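Local coordinates for uncharacterized protein (PDB 5K04) that is the non-catalytic (auxiliary) subunit of the NatB complex, which acetylates protein N-termini, and probably supports its catalytic partner, at residues Leu171-Met176 with Leu193-Lys198. Numbering follows the deposited sequence.
Sequences LGKKLM and LFLSSK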
loop_
_atom_site.group_PDB
_atom_site.type_symbol
_atom_site.label_atom_id
_atom_site.label_comp_id
_atom_site.label_asym_id
_atom_site.label_seq_id
_atom_site.Cartn_x
_atom_site.Cartn_y
_atom_site.Cartn_z
ATOM N N LEU A 171 -34.003 -0.068 5.331
ATOM C CA LEU A 171 -34.070 1.333 4.918
ATOM C C LEU A 171 -33.346 1.545 3.595
ATOM O O LEU A 171 -33.790 2.339 2.760
ATOM C CB LEU A 171 -33.493 2.244 6.011
ATOM C CG LEU A 171 -34.274 2.369 7.329
ATOM C CD1 LEU A 171 -33.415 3.019 8.381
ATOM C CD2 LEU A 171 -35.586 3.154 7.186
ATOM N N GLY A 172 -32.225 0.852 3.385
ATOM C CA GLY A 172 -31.507 1.012 2.130
ATOM C C GLY A 172 -32.262 0.406 0.963
ATOM O O GLY A 172 -32.331 0.995 -0.121
ATOM N N LYS A 173 -32.833 -0.783 1.174
ATOM C CA LYS A 173 -33.613 -1.450 0.143
ATOM C C LYS A 173 -34.788 -0.590 -0.294
ATOM O O LYS A 173 -35.048 -0.424 -1.490
ATOM C CB LYS A 173 -34.107 -2.806 0.668
ATOM C CG LYS A 173 -34.794 -3.655 -0.377
ATOM C CD LYS A 173 -35.728 -4.684 0.234
ATOM C CE LYS A 173 -35.041 -5.997 0.518
ATOM N NZ LYS A 173 -36.046 -7.036 0.895
ATOM N N LYS A 174 -35.497 -0.018 0.673
ATOM C CA LYS A 174 -36.700 0.754 0.380
ATOM C C LYS A 174 -36.366 2.075 -0.312
ATOM O O LYS A 174 -37.117 2.530 -1.177
ATOM C CB LYS A 174 -37.468 0.972 1.687
ATOM C CG LYS A 174 -38.545 2.027 1.662
ATOM C CD LYS A 174 -39.086 2.238 3.072
ATOM C CE LYS A 174 -37.953 2.484 4.074
ATOM N NZ LYS A 174 -38.419 2.488 5.498
ATOM N N LEU A 175 -35.251 2.703 0.059
ATOM C CA LEU A 175 -34.794 3.899 -0.646
ATOM C C LEU A 175 -34.500 3.601 -2.107
ATOM O O LEU A 175 -34.837 4.394 -2.993
ATOM C CB LEU A 175 -33.533 4.450 0.017
ATOM C CG LEU A 175 -33.721 5.167 1.341
ATOM C CD1 LEU A 175 -32.403 5.267 2.049
ATOM C CD2 LEU A 175 -34.325 6.541 1.088
ATOM N N MET A 176 -33.842 2.464 -2.372
ATOM C CA MET A 176 -33.506 2.089 -3.743
ATOM C C MET A 176 -34.754 1.707 -4.532
ATOM O O MET A 176 -34.905 2.100 -5.694
ATOM C CB MET A 176 -32.469 0.950 -3.748
ATOM C CG MET A 176 -31.029 1.404 -3.280
ATOM S SD MET A 176 -30.450 2.884 -4.041
ATOM C CE MET A 176 -30.620 2.292 -5.693
ATOM N N LEU A 193 -26.870 -4.523 -2.766
ATOM C CA LEU A 193 -26.219 -4.564 -1.458
ATOM C C LEU A 193 -27.190 -4.915 -0.336
ATOM O O LEU A 193 -26.744 -5.284 0.750
ATOM C CB LEU A 193 -25.545 -3.225 -1.153
ATOM C CG LEU A 193 -24.506 -2.761 -2.179
ATOM C CD1 LEU A 193 -24.119 -1.316 -1.888
ATOM C CD2 LEU A 193 -23.268 -3.689 -2.174
ATOM N N PHE A 194 -28.500 -4.825 -0.567
ATOM C CA PHE A 194 -29.483 -5.094 0.481
ATOM C C PHE A 194 -30.331 -6.323 0.193
ATOM O O PHE A 194 -31.323 -6.556 0.896
ATOM C CB PHE A 194 -30.374 -3.867 0.684
ATOM C CG PHE A 194 -29.594 -2.597 0.839
ATOM C CD1 PHE A 194 -28.893 -2.344 2.012
ATOM C CD2 PHE A 194 -29.514 -1.684 -0.201
ATOM C CE1 PHE A 194 -28.144 -1.182 2.155
ATOM C CE2 PHE A 194 -28.754 -0.529 -0.069
ATOM C CZ PHE A 194 -28.077 -0.271 1.117
ATOM N N LEU A 195 -29.965 -7.114 -0.818
ATOM C CA LEU A 195 -30.785 -8.203 -1.312
ATOM C C LEU A 195 -30.177 -9.557 -0.987
ATOM O O LEU A 195 -28.956 -9.718 -0.932
ATOM C CB LEU A 195 -30.962 -8.107 -2.822
ATOM C CG LEU A 195 -31.683 -6.875 -3.340
ATOM C CD1 LEU A 195 -31.812 -7.003 -4.846
ATOM C CD2 LEU A 195 -33.059 -6.721 -2.656
ATOM N N SER A 196 -31.051 -10.549 -0.833
ATOM C CA SER A 196 -30.591 -11.917 -0.715
ATOM C C SER A 196 -30.123 -12.430 -2.072
ATOM O O SER A 196 -30.392 -11.848 -3.127
ATOM C CB SER A 196 -31.704 -12.820 -0.177
ATOM O OG SER A 196 -32.761 -12.942 -1.118
ATOM N N SER A 197 -29.418 -13.556 -2.022
ATOM C CA SER A 197 -28.995 -14.230 -3.242
ATOM C C SER A 197 -30.198 -14.579 -4.118
ATOM O O SER A 197 -30.130 -14.469 -5.350
ATOM C CB SER A 197 -28.196 -15.487 -2.870
ATOM O OG SER A 197 -27.297 -15.867 -3.896
ATOM N N LYS A 198 -31.312 -14.996 -3.494
ATOM C CA LYS A 198 -32.528 -15.302 -4.247
ATOM C C LYS A 198 -33.074 -14.057 -4.927
ATOM O O LYS A 198 -33.478 -14.101 -6.097
ATOM C CB LYS A 198 -33.599 -15.898 -3.330
ATOM C CG LYS A 198 -33.289 -17.277 -2.801
ATOM C CD LYS A 198 -33.269 -18.312 -3.918
ATOM C CE LYS A 198 -34.654 -18.878 -4.197
ATOM N NZ LYS A 198 -34.592 -20.103 -5.068
#
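An aromatic ring laid flat on a glycine of a helix makes this buried contact: F194, in the link between helices 185-192 and 197-204, presses against G172 on helix 162-177. The CA of G172 lies 3.8 Å from the centroid of the F194 ring and 11° off its normal, a CH-pi contact over the face. Beside it the G172 C is 3.6 Å from F194 CD2, so the ring rests on bare helix backbone, the glycine having no side chain to come between. The opposite face is covered by CB of L193, the preceding residue, and CG of M176 comes obliquely to CE2 of F194 at 4.4 Å. K173 packs its CB against the CB of F194 at 3.9 Å; with CG anti to the backbone N (chi1 -173°), its chain runs out over the link and crosses the L195 side chain at about a right angle, K173 CE standing 3.8 Å from L195 CD2. The chain bends at chi3, and NZ ends in a salt bridge with OE2 of E199. The other carboxylate oxygen, OE1, accepts a hydrogen bond from the N of S196, the N-cap of helix 197-204, in a capping box. No hydrogen bond links the two segments, but N169 ND2, one turn before K173 on helix 162-177, donates to F194 O. M176 also packs on L147 and A150 of helix 143-157 and on V190 and Y191 of helix 185-192. An inter-helix link thus plugs onto a neighbouring helix within an all-helical chain, in keeping with the alpha-alpha superhelical proteins of the TPR clan, to which the family belongs.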